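Local coordinates for betaine aldehyde dehydrogenase (Staphylococcus aureus subsp. aureus COL, PDB 4QTO), which catalyses the oxidation of betaine aldehyde to glycine betaine, probably with NAD as the electron acceptor, as a tetrameric member of the aldehyde dehydrogenase family, at residues E153-P158 with T162-V167; G86-S89 with T95-K98; C404-R409 with A435-Y440; N284-F289 with N469-Y474. All coordinates share one frame; numbering follows the deposited sequence.

Interaction 1. Residues E153-P158 with T162-V167; sequences EMIDSP and TESKIV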
loop_
_atom_site.group_PDB
_atom_site.type_symbol
_atom_site.label_atom_id
_atom_site.label_comp_id
_atom_site.label_asym_id
_atom_site.label_seq_id
_atom_site.Cartn_x
_atom_site.Cartn_y
_atom_site.Cartn_z
ATOM N N GLU A 153 4.187 -8.955 -2.223
ATOM C CA GLU A 153 2.795 -9.200 -1.914
ATOM C C GLU A 153 2.335 -10.620 -2.119
ATOM O O GLU A 153 2.939 -11.384 -2.865
ATOM C CB GLU A 153 1.880 -8.273 -2.721
ATOM C CG GLU A 153 2.059 -8.270 -4.220
ATOM C CD GLU A 153 2.828 -7.046 -4.823
ATOM O OE1 GLU A 153 2.187 -6.483 -5.722
ATOM O OE2 GLU A 153 4.000 -6.613 -4.492
ATOM N N MET A 154 1.305 -10.989 -1.374
ATOM C CA MET A 154 0.616 -12.262 -1.586
ATOM C C MET A 154 -0.585 -11.925 -2.467
ATOM O O MET A 154 -1.294 -10.954 -2.231
ATOM C CB MET A 154 0.135 -12.905 -0.285
ATOM C CG MET A 154 1.225 -13.366 0.616
ATOM S SD MET A 154 2.285 -14.594 -0.147
ATOM C CE MET A 154 1.118 -15.847 -0.547
ATOM N N ILE A 155 -0.759 -12.678 -3.547
ATOM C CA ILE A 155 -1.866 -12.432 -4.483
ATOM C C ILE A 155 -2.971 -13.479 -4.284
ATOM O O ILE A 155 -2.692 -14.639 -4.115
ATOM C CB ILE A 155 -1.328 -12.526 -5.921
ATOM C CG1 ILE A 155 -0.252 -11.486 -6.236
ATOM C CG2 ILE A 155 -2.454 -12.441 -6.966
ATOM C CD1 ILE A 155 -0.705 -10.060 -6.083
ATOM N N ASP A 156 -4.242 -13.070 -4.296
ATOM C CA ASP A 156 -5.328 -14.056 -4.230
ATOM C C ASP A 156 -5.439 -14.557 -5.719
ATOM O O ASP A 156 -5.874 -13.881 -6.670
ATOM C CB ASP A 156 -6.630 -13.487 -3.595
ATOM C CG ASP A 156 -6.582 -13.420 -2.060
ATOM O OD1 ASP A 156 -6.022 -14.355 -1.392
ATOM O OD2 ASP A 156 -7.163 -12.460 -1.476
ATOM N N SER A 157 -4.894 -15.746 -5.930
ATOM C CA SER A 157 -4.836 -16.284 -7.247
ATOM C C SER A 157 -6.226 -16.665 -7.771
ATOM O O SER A 157 -7.021 -17.268 -7.056
ATOM C CB SER A 157 -3.964 -17.555 -7.261
ATOM O OG SER A 157 -3.938 -18.133 -8.553
ATOM N N PRO A 158 -6.460 -16.389 -9.067
ATOM C CA PRO A 158 -7.712 -16.802 -9.685
ATOM C C PRO A 158 -7.729 -18.275 -10.105
ATOM O O PRO A 158 -8.760 -18.761 -10.630
ATOM C CB PRO A 158 -7.785 -15.903 -10.912
ATOM C CG PRO A 158 -6.342 -15.742 -11.302
ATOM C CD PRO A 158 -5.625 -15.616 -9.995
ATOM N N THR A 162 -3.410 -23.041 -6.336
ATOM C CA THR A 162 -2.142 -22.385 -6.613
ATOM C C THR A 162 -1.863 -21.333 -5.532
ATOM O O THR A 162 -2.806 -20.834 -4.875
ATOM C CB THR A 162 -2.105 -21.649 -7.975
ATOM O OG1 THR A 162 -3.088 -20.595 -7.970
ATOM C CG2 THR A 162 -2.341 -22.593 -9.122
ATOM N N GLU A 163 -0.579 -21.029 -5.347
ATOM C CA GLU A 163 -0.135 -19.964 -4.466
ATOM C C GLU A 163 0.561 -18.990 -5.381
ATOM O O GLU A 163 1.419 -19.396 -6.192
ATOM C CB GLU A 163 0.871 -20.441 -3.426
ATOM C CG GLU A 163 1.320 -19.291 -2.529
ATOM C CD GLU A 163 2.599 -19.510 -1.748
ATOM O OE1 GLU A 163 2.496 -19.319 -0.521
ATOM O OE2 GLU A 163 3.696 -19.793 -2.336
ATOM N N SER A 164 0.252 -17.712 -5.220
ATOM C CA SER A 164 0.818 -16.657 -6.045
ATOM C C SER A 164 1.427 -15.584 -5.182
ATOM O O SER A 164 0.762 -15.071 -4.271
ATOM C CB SER A 164 -0.304 -16.036 -6.889
ATOM O OG SER A 164 0.111 -14.899 -7.670
ATOM N N LYS A 165 2.697 -15.308 -5.398
ATOM C CA LYS A 165 3.333 -14.237 -4.640
ATOM C C LYS A 165 4.211 -13.415 -5.526
ATOM O O LYS A 165 4.726 -13.914 -6.537
ATOM C CB LYS A 165 4.110 -14.772 -3.463
ATOM C CG LYS A 165 5.252 -15.658 -3.817
ATOM C CD LYS A 165 5.671 -16.492 -2.590
ATOM C CE LYS A 165 6.759 -17.475 -2.961
ATOM N NZ LYS A 165 6.939 -18.489 -1.871
ATOM N N ILE A 166 4.345 -12.144 -5.169
ATOM C CA ILE A 166 5.243 -11.253 -5.898
ATOM C C ILE A 166 6.361 -10.916 -4.909
ATOM O O ILE A 166 6.096 -10.365 -3.821
ATOM C CB ILE A 166 4.569 -9.950 -6.333
ATOM C CG1 ILE A 166 3.277 -10.202 -7.099
ATOM C CG2 ILE A 166 5.554 -9.102 -7.112
ATOM C CD1 ILE A 166 3.401 -11.151 -8.271
ATOM N N VAL A 167 7.587 -11.284 -5.260
ATOM C CA VAL A 167 8.744 -10.999 -4.439
ATOM C C VAL A 167 9.454 -9.805 -5.049
ATOM O O VAL A 167 9.581 -9.732 -6.276
ATOM C CB VAL A 167 9.752 -12.164 -4.448
ATOM C CG1 VAL A 167 10.915 -11.856 -3.506
ATOM C CG2 VAL A 167 9.102 -13.478 -4.048
HETATM O O HOH W 1 -1.748 -17.043 -3.253
#

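Interaction 2. Residues G86-S89 with T95-K98; sequences GEWS and TRGK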
loop_
_atom_site.group_PDB
_atom_site.type_symbol
_atom_site.label_atom_id
_atom_site.label_comp_id
_atom_site.label_asym_id
_atom_site.label_seq_id
_atom_site.Cartn_x
_atom_site.Cartn_y
_atom_site.Cartn_z
ATOM N N GLY A 86 25.817 -12.968 -3.401
ATOM C CA GLY A 86 24.750 -12.829 -2.416
ATOM C C GLY A 86 25.115 -12.193 -1.100
ATOM O O GLY A 86 24.256 -12.016 -0.241
ATOM N N GLU A 87 26.387 -11.854 -0.898
ATOM C CA GLU A 87 26.820 -11.345 0.421
ATOM C C GLU A 87 26.050 -10.088 0.840
ATOM O O GLU A 87 25.774 -9.889 2.037
ATOM C CB GLU A 87 28.302 -11.080 0.437
ATOM C CG GLU A 87 29.171 -12.285 0.240
ATOM C CD GLU A 87 30.578 -11.738 0.251
ATOM O OE1 GLU A 87 30.979 -11.264 1.344
ATOM O OE2 GLU A 87 31.203 -11.647 -0.836
ATOM N N TRP A 88 25.694 -9.230 -0.117
ATOM C CA TRP A 88 24.866 -8.066 0.192
ATOM C C TRP A 88 23.426 -8.266 -0.240
ATOM O O TRP A 88 22.467 -7.905 0.465
ATOM C CB TRP A 88 25.449 -6.793 -0.458
ATOM C CG TRP A 88 24.814 -5.540 0.045
ATOM C CD1 TRP A 88 24.123 -4.621 -0.663
ATOM C CD2 TRP A 88 24.819 -5.083 1.391
ATOM N NE1 TRP A 88 23.681 -3.613 0.160
ATOM C CE2 TRP A 88 24.102 -3.870 1.428
ATOM C CE3 TRP A 88 25.352 -5.583 2.576
ATOM C CZ2 TRP A 88 23.898 -3.164 2.589
ATOM C CZ3 TRP A 88 25.148 -4.854 3.740
ATOM C CH2 TRP A 88 24.431 -3.669 3.729
ATOM N N SER A 89 23.228 -8.866 -1.414
ATOM C CA SER A 89 21.893 -9.019 -1.948
ATOM C C SER A 89 21.012 -9.953 -1.167
ATOM O O SER A 89 19.783 -9.841 -1.288
ATOM C CB SER A 89 21.974 -9.391 -3.457
ATOM O OG SER A 89 22.627 -10.659 -3.628
ATOM N N THR A 95 19.382 -5.681 8.451
ATOM C CA THR A 95 20.834 -5.439 8.533
ATOM C C THR A 95 21.303 -4.429 7.498
ATOM O O THR A 95 22.108 -3.569 7.825
ATOM C CB THR A 95 21.614 -6.764 8.496
ATOM O OG1 THR A 95 21.360 -7.472 9.712
ATOM C CG2 THR A 95 23.138 -6.511 8.394
ATOM N N ARG A 96 20.790 -4.517 6.271
ATOM C CA ARG A 96 21.116 -3.523 5.266
ATOM C C ARG A 96 20.720 -2.127 5.757
ATOM O O ARG A 96 21.478 -1.172 5.626
ATOM C CB ARG A 96 20.478 -3.844 3.919
ATOM C CG ARG A 96 21.018 -5.122 3.260
ATOM C CD ARG A 96 20.712 -5.157 1.772
ATOM N NE ARG A 96 19.285 -5.118 1.508
ATOM C CZ ARG A 96 18.509 -6.172 1.300
ATOM N NH1 ARG A 96 19.041 -7.378 1.131
ATOM N NH2 ARG A 96 17.209 -5.980 1.124
ATOM N N GLY A 97 19.545 -2.022 6.366
ATOM C CA GLY A 97 19.108 -0.751 6.893
ATOM C C GLY A 97 20.036 -0.224 7.985
ATOM O O GLY A 97 20.335 0.976 8.030
ATOM N N LYS A 98 20.511 -1.099 8.861
ATOM C CA LYS A 98 21.453 -0.657 9.912
ATOM C C LYS A 98 22.741 -0.080 9.297
ATOM O O LYS A 98 23.290 0.898 9.813
ATOM C CB LYS A 98 21.811 -1.793 10.850
ATOM C CG LYS A 98 20.672 -2.262 11.746
ATOM C CD LYS A 98 21.131 -3.459 12.596
ATOM C CE LYS A 98 20.014 -4.228 13.312
ATOM N NZ LYS A 98 19.250 -3.310 14.152
#

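Interaction 3. Residues C404-R409 with A435-Y440; sequences CDTSMR and ANDSIY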
loop_
_atom_site.group_PDB
_atom_site.type_symbol
_atom_site.label_atom_id
_atom_site.label_comp_id
_atom_site.label_asym_id
_atom_site.label_seq_id
_atom_site.Cartn_x
_atom_site.Cartn_y
_atom_site.Cartn_z
ATOM N N CYS A 404 9.987 39.514 -22.902
ATOM C CA CYS A 404 10.179 38.251 -23.620
ATOM C C CYS A 404 8.860 37.474 -23.745
ATOM O O CYS A 404 7.828 37.877 -23.183
ATOM C CB CYS A 404 11.406 37.417 -23.146
ATOM S SG CYS A 404 12.012 37.320 -21.457
ATOM N N ASP A 405 8.859 36.449 -24.592
ATOM C CA ASP A 405 7.672 35.669 -24.815
ATOM C C ASP A 405 8.034 34.239 -25.086
ATOM O O ASP A 405 9.175 33.899 -25.349
ATOM C CB ASP A 405 6.824 36.252 -25.928
ATOM C CG ASP A 405 7.428 36.063 -27.264
ATOM O OD1 ASP A 405 7.254 34.970 -27.840
ATOM O OD2 ASP A 405 7.975 37.053 -27.810
ATOM N N THR A 406 7.026 33.400 -24.985
ATOM C CA THR A 406 7.198 31.960 -25.063
ATOM C C THR A 406 7.847 31.437 -26.348
ATOM O O THR A 406 8.433 30.348 -26.345
ATOM C CB THR A 406 5.849 31.267 -24.784
ATOM O OG1 THR A 406 6.064 29.896 -24.456
ATOM C CG2 THR A 406 4.889 31.402 -25.959
ATOM N N SER A 407 7.816 32.222 -27.427
ATOM C CA SER A 407 8.444 31.781 -28.668
ATOM C C SER A 407 9.970 31.859 -28.638
ATOM O O SER A 407 10.647 31.269 -29.492
ATOM C CB SER A 407 7.958 32.652 -29.846
ATOM O OG SER A 407 8.487 33.966 -29.782
ATOM N N MET A 408 10.520 32.584 -27.673
ATOM C CA MET A 408 11.966 32.804 -27.622
ATOM C C MET A 408 12.812 31.677 -27.074
ATOM O O MET A 408 12.416 30.996 -26.135
ATOM C CB MET A 408 12.254 34.039 -26.778
ATOM C CG MET A 408 11.675 35.324 -27.318
ATOM S SD MET A 408 12.011 36.683 -26.186
ATOM C CE MET A 408 11.365 38.052 -27.175
ATOM N N ARG A 409 14.014 31.514 -27.629
ATOM C CA ARG A 409 14.945 30.522 -27.096
ATOM C C ARG A 409 15.312 30.759 -25.627
ATOM O O ARG A 409 15.477 29.802 -24.863
ATOM C CB ARG A 409 16.249 30.504 -27.912
ATOM C CG ARG A 409 16.108 30.013 -29.337
ATOM C CD ARG A 409 17.489 29.918 -29.995
ATOM N NE ARG A 409 18.367 29.023 -29.256
ATOM C CZ ARG A 409 19.692 29.000 -29.317
ATOM N NH1 ARG A 409 20.364 29.845 -30.094
ATOM N NH2 ARG A 409 20.358 28.140 -28.560
ATOM N N ALA A 435 2.882 28.149 -18.673
ATOM C CA ALA A 435 3.726 27.318 -17.830
ATOM C C ALA A 435 3.968 25.937 -18.439
ATOM O O ALA A 435 5.090 25.414 -18.329
ATOM C CB ALA A 435 3.129 27.193 -16.437
ATOM N N ASN A 436 2.933 25.388 -19.088
ATOM C CA ASN A 436 3.017 24.080 -19.712
ATOM C C ASN A 436 3.623 24.112 -21.118
ATOM O O ASN A 436 3.900 23.040 -21.693
ATOM C CB ASN A 436 1.644 23.411 -19.749
ATOM C CG ASN A 436 1.236 22.849 -18.406
ATOM O OD1 ASN A 436 2.088 22.485 -17.578
ATOM N ND2 ASN A 436 -0.056 22.707 -18.214
ATOM N N ASP A 437 3.895 25.317 -21.620
ATOM C CA ASP A 437 4.461 25.468 -22.965
ATOM C C ASP A 437 5.991 25.441 -22.920
ATOM O O ASP A 437 6.664 26.489 -23.041
ATOM C CB ASP A 437 3.996 26.777 -23.599
ATOM C CG ASP A 437 4.428 26.905 -25.055
ATOM O OD1 ASP A 437 4.708 25.868 -25.670
ATOM O OD2 ASP A 437 4.477 28.055 -25.596
ATOM N N SER A 438 6.538 24.260 -22.627
ATOM C CA SER A 438 7.982 24.027 -22.674
ATOM C C SER A 438 8.131 22.534 -22.859
ATOM O O SER A 438 7.153 21.773 -22.750
ATOM C CB SER A 438 8.793 24.468 -21.410
ATOM O OG SER A 438 8.883 23.485 -20.412
ATOM N N ILE A 439 9.346 22.111 -23.149
ATOM C CA ILE A 439 9.591 20.683 -23.306
ATOM C C ILE A 439 9.826 20.009 -21.974
ATOM O O ILE A 439 9.902 18.770 -21.941
ATOM C CB ILE A 439 10.825 20.404 -24.207
ATOM C CG1 ILE A 439 12.124 20.935 -23.572
ATOM C CG2 ILE A 439 10.639 21.012 -25.594
ATOM C CD1 ILE A 439 13.396 20.481 -24.289
ATOM N N TYR A 440 9.917 20.789 -20.895
ATOM C CA TYR A 440 10.300 20.289 -19.595
ATOM C C TYR A 440 9.112 20.028 -18.681
ATOM O O TYR A 440 7.961 20.259 -19.053
ATOM C CB TYR A 440 11.281 21.271 -18.959
ATOM C CG TYR A 440 12.654 21.303 -19.650
ATOM C CD1 TYR A 440 13.540 20.250 -19.471
ATOM C CD2 TYR A 440 13.052 22.370 -20.381
ATOM C CE1 TYR A 440 14.799 20.251 -20.032
ATOM C CE2 TYR A 440 14.329 22.392 -20.952
ATOM C CZ TYR A 440 15.180 21.328 -20.776
ATOM O OH TYR A 440 16.466 21.278 -21.292
#

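Interaction 4. Residues N284-F289 with N469-Y474; sequences NPNIIF and NDFHPY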
loop_
_atom_site.group_PDB
_atom_site.type_symbol
_atom_site.label_atom_id
_atom_site.label_comp_id
_atom_site.label_asym_id
_atom_site.label_seq_id
_atom_site.Cartn_x
_atom_site.Cartn_y
_atom_site.Cartn_z
ATOM N N ASN A 284 11.629 25.820 -15.099
ATOM C CA ASN A 284 10.618 25.741 -14.046
ATOM C C ASN A 284 9.878 27.025 -13.834
ATOM O O ASN A 284 10.519 28.047 -13.579
ATOM C CB ASN A 284 11.324 25.299 -12.770
ATOM C CG ASN A 284 12.210 24.090 -13.008
ATOM O OD1 ASN A 284 11.742 23.012 -13.296
ATOM N ND2 ASN A 284 13.536 24.327 -13.009
ATOM N N PRO A 285 8.542 26.976 -13.933
ATOM C CA PRO A 285 7.764 28.190 -13.776
ATOM C C PRO A 285 7.558 28.631 -12.335
ATOM O O PRO A 285 7.317 27.799 -11.464
ATOM C CB PRO A 285 6.442 27.816 -14.421
ATOM C CG PRO A 285 6.284 26.363 -14.134
ATOM C CD PRO A 285 7.679 25.812 -14.224
ATOM N N ASN A 286 7.558 29.948 -12.120
ATOM C CA ASN A 286 7.248 30.546 -10.812
ATOM C C ASN A 286 6.081 31.475 -11.127
ATOM O O ASN A 286 6.269 32.554 -11.717
ATOM C CB ASN A 286 8.462 31.269 -10.283
ATOM C CG ASN A 286 8.254 31.790 -8.890
ATOM O OD1 ASN A 286 7.130 31.744 -8.370
ATOM N ND2 ASN A 286 9.315 32.286 -8.274
ATOM N N ILE A 287 4.863 31.042 -10.818
ATOM C CA ILE A 287 3.650 31.735 -11.202
ATOM C C ILE A 287 3.157 32.619 -10.047
ATOM O O ILE A 287 2.821 32.115 -8.972
ATOM C CB ILE A 287 2.556 30.715 -11.567
ATOM C CG1 ILE A 287 3.030 29.813 -12.711
ATOM C CG2 ILE A 287 1.262 31.398 -11.930
ATOM C CD1 ILE A 287 2.130 28.636 -12.983
ATOM N N ILE A 288 3.078 33.913 -10.308
ATOM C CA ILE A 288 2.717 34.893 -9.287
ATOM C C ILE A 288 1.445 35.633 -9.669
ATOM O O ILE A 288 1.410 36.389 -10.645
ATOM C CB ILE A 288 3.885 35.858 -9.088
ATOM C CG1 ILE A 288 5.190 35.104 -8.756
ATOM C CG2 ILE A 288 3.545 36.903 -8.036
ATOM C CD1 ILE A 288 6.408 35.986 -8.795
ATOM N N PHE A 289 0.383 35.384 -8.922
ATOM C CA PHE A 289 -0.900 36.058 -9.137
ATOM C C PHE A 289 -0.959 37.406 -8.452
ATOM O O PHE A 289 -0.190 37.682 -7.513
ATOM C CB PHE A 289 -2.032 35.180 -8.638
ATOM C CG PHE A 289 -2.365 34.040 -9.561
ATOM C CD1 PHE A 289 -3.268 34.237 -10.596
ATOM C CD2 PHE A 289 -1.770 32.809 -9.429
ATOM C CE1 PHE A 289 -3.577 33.218 -11.468
ATOM C CE2 PHE A 289 -2.083 31.768 -10.293
ATOM C CZ PHE A 289 -3.003 31.981 -11.326
ATOM N N ASN A 469 2.811 28.583 -2.606
ATOM C CA ASN A 469 3.385 29.574 -1.716
ATOM C C ASN A 469 4.744 29.190 -1.097
ATOM O O ASN A 469 5.010 29.427 0.086
ATOM C CB ASN A 469 2.393 30.048 -0.667
ATOM C CG ASN A 469 1.214 30.775 -1.282
ATOM O OD1 ASN A 469 1.373 31.553 -2.219
ATOM N ND2 ASN A 469 -0.000 30.486 -0.787
ATOM N N ASP A 470 5.592 28.587 -1.927
ATOM C CA ASP A 470 6.944 28.235 -1.541
ATOM C C ASP A 470 7.741 28.043 -2.818
ATOM O O ASP A 470 7.164 28.037 -3.922
ATOM C CB ASP A 470 6.965 26.980 -0.659
ATOM C CG ASP A 470 8.113 26.979 0.354
ATOM O OD1 ASP A 470 9.215 27.504 0.077
ATOM O OD2 ASP A 470 7.886 26.429 1.467
ATOM N N PHE A 471 9.052 27.910 -2.671
ATOM C CA PHE A 471 9.916 27.600 -3.793
ATOM C C PHE A 471 11.127 26.852 -3.248
ATOM O O PHE A 471 11.720 27.291 -2.262
ATOM C CB PHE A 471 10.357 28.851 -4.631
ATOM C CG PHE A 471 10.673 28.490 -6.027
ATOM C CD1 PHE A 471 11.860 27.850 -6.315
ATOM C CD2 PHE A 471 9.747 28.680 -7.050
ATOM C CE1 PHE A 471 12.114 27.399 -7.577
ATOM C CE2 PHE A 471 10.005 28.201 -8.314
ATOM C CZ PHE A 471 11.189 27.576 -8.569
ATOM N N HIS A 472 11.438 25.711 -3.868
ATOM C CA HIS A 472 12.608 24.842 -3.603
ATOM C C HIS A 472 12.452 23.572 -2.754
ATOM O O HIS A 472 13.257 22.668 -2.923
ATOM C CB HIS A 472 13.866 25.572 -3.088
ATOM C CG HIS A 472 14.588 26.413 -4.109
ATOM N ND1 HIS A 472 15.111 25.890 -5.275
ATOM C CD2 HIS A 472 14.922 27.724 -4.096
ATOM C CE1 HIS A 472 15.740 26.846 -5.941
ATOM N NE2 HIS A 472 15.631 27.970 -5.257
ATOM N N PRO A 473 11.446 23.488 -1.875
ATOM C CA PRO A 473 11.463 22.293 -1.017
ATOM C C PRO A 473 11.427 20.932 -1.677
ATOM O O PRO A 473 10.632 20.671 -2.569
ATOM C CB PRO A 473 10.175 22.448 -0.188
ATOM C CG PRO A 473 9.907 23.879 -0.131
ATOM C CD PRO A 473 10.455 24.475 -1.412
ATOM N N TYR A 474 12.324 20.056 -1.223
ATOM C CA TYR A 474 12.339 18.642 -1.622
ATOM C C TYR A 474 12.783 17.900 -0.359
ATOM O O TYR A 474 13.422 18.497 0.537
ATOM C CB TYR A 474 13.259 18.326 -2.805
ATOM C CG TYR A 474 14.664 18.893 -2.711
ATOM C CD1 TYR A 474 15.612 18.396 -1.820
ATOM C CD2 TYR A 474 15.030 19.966 -3.519
ATOM C CE1 TYR A 474 16.879 18.968 -1.727
ATOM C CE2 TYR A 474 16.292 20.527 -3.446
ATOM C CZ TYR A 474 17.210 20.025 -2.551
ATOM O OH TYR A 474 18.463 20.598 -2.458
#

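Interaction 1. Residues E153-P158 with T162-V167
E153 lies against I166 across two antiparallel strands whose short axes run 152° apart and approach to 4.7 Å. The glutamate places CG between its backbone N and carbonyl carbon (chi1 54°) and bends at chi2, which lays CG and CD alongside I166 CB and CG1; E153 CG is 3.7 Å from I166 CG1. On the same face, I155 CG1 reaches I166 CG1 at 3.9 Å, the two isoleucines meeting at a slant. I155 CB also packs beside the S164 hydroxyl, whose OG is taken up by H505 of strand 501-509.

The opposite face carries M154 and K165, which lie side by side and point the same way, with M154 SD 3.8 Å from K165 CB. Bends at chi2 and chi3 fold the methionine back, and its CE arrives near E163 OE1. That carboxylate and K165 NZ form reciprocal salt bridges with K165 and E163 of a second subunit.

The backbone fixes this register. E153 and I166 make a hydrogen-bonded pair, its straighter bond running from I166 N to E153 O (2.8 Å, 172°). Further along, I155 N donates to S164 O from above the carbonyl plane, and a water links I155 O with S164 N. Near the turn, S157 OG donates to T162 OG1 at 2.7 Å, tying the two arms by their hydroxyls. The arrangement is a beta hairpin, typical of the protruding oligomerisation element of aldehyde dehydrogenases, with strand 501-509 flanking its longer arm.

Interaction 2. Residues G86-S89 with T95-K98
The aliphatic chain of R96 runs over one face of the W88 indole, and this CH-pi packing carries most of the contact. R96 CG stands 3.8 Å from the centroid of the six-membered ring, only 19° off the ring normal, so the approach is truly from above. Beyond it, CD lies over the same face but nearer the pyrrole side, 3.7 Å from W88 NE1.

W88 swings CG opposite its backbone N (chi1 -168°), which carries the indole from the loop toward the helix. R96 keeps CG beside its own N, and a bend at chi3 then turns the guanidinium off the line of the methylenes; its plane ends 70° from that of the ring, so the two planar groups do not stack.

The setting is the loop joining two consecutive helices, 69-85 and 93-109: G86, with positive phi, leaves the first, and the short loop through W88 leads into the second, which bears R96. W88 and R96 therefore pack the loop back against the first turns of the helix that follows it.

Both polar ends are tied to one further helix, 183-197, where W88 NE1 donates to L195 O and R96 NE to A196 O. These bonds restrain the rotation of the indole and of the guanidinium. W88 O approaches the guanidinium at its edge, 3.5 Å from R96 NH1, while F225 meets the indole edge-to-face.

Interaction 3. Residues C404-R409 with A435-Y440
T406 and D437 form the one side-chain contact between segments 404-409 and 435-440, which follow strand 399-402 and end helix 428-436 in what is, by family, the catalytic domain, built round the seven-stranded sheet. The first segment contains a type I beta turn from D405 to M408 with an Asx turn inside it. D405 OD1 accepts from the backbone N of S407 at 2.8 Å, on the anti side of the carboxylate.

T406 comes next, its side chain at about a right angle to that of D437. With OG1 set opposite its backbone N (chi1 -162°), the hydroxyl is directed across the gap, and T406 OG1 donates to D437 OD2 at 2.7 Å from above the carboxylate plane, 48° out of it. The methyl CG2 of T406 lies 3.4 Å from D437 OD2. R318 of strand 318-322 braces both sides, NH2 bonding T406 OG1 and NH1 bonding D437 O.

S407 adds its OG to the donors meeting D405 OD1, on the syn side. M408 N closes the turn on D405 O, and M408 occupies the N-cap position of helix 409-412. R409 opens that helix, its NE in a salt bridge with E413 OE2.

Interaction 4. Residues N284-F289 with N469-Y474
N286 and F471 make the main contact between strand 285-288 and the 469-474 loop. The asparagine amide sits slantwise to the phenyl ring, their planes 38° apart, with N286 ND2 3.8 Å from F471 CD2. N286 CB and CG are both 4.0 Å from F471 CE2. P285 O lies near the ring plane, at its edge, 4.2 Å from F471 CE2. The packing is by van der Waals contact, with 122 Å² buried in all. W467 also meets the phenyl, at about 50° between ring planes. H472 CG sits at the edge of the phenyl, in its plane, and F471 CD1 stands 3.7 Å above the centre of the H472 imidazole.

Both side chains place CG opposite the backbone N (N286 chi1 -174°), which sends the amide and the ring across the gap between the segments. F471 N donates to the anti lone pair of D470 OD1, 2.8 Å away, and D470 OD2 in turn bonds N509 of a third subunit. H472 NE2 is held by N303 O.

The sheet is probably that of the family's catalytic domain; N284 ND2 bonds the backbone O of the modified cysteine at position 313. Strand 285-288 runs between strands 318-322 and 443-447, bonded to both by backbone. F471 touches A445 of strand 443-447 and Q300 of helix 294-306, so the phenyl lies between sheet and helix, where A301 also packs on N286.

Interactions 3 and 4 share the domain built round the seven-stranded sheet, probably the catalytic one, their centres about 17 Å apart, and touch through A435, whose CB packs on P285 and I287. Chemistry follows place: interaction 4 is buried and rests on an aromatic ring against an amide, whereas interaction 3 lies at the surface and depends on one hydroxyl-carboxylate bond. Interaction 2, also buried, replaces polar linkage between its segments with methylenes over an indole. Interaction 1, partly buried, its centre about 37 Å from the centre of the chain, relies on paired strand backbones. It and interaction 4 both reach the third subunit; interaction 2 lies on the opposite side of the chain's centre from 3 and 4.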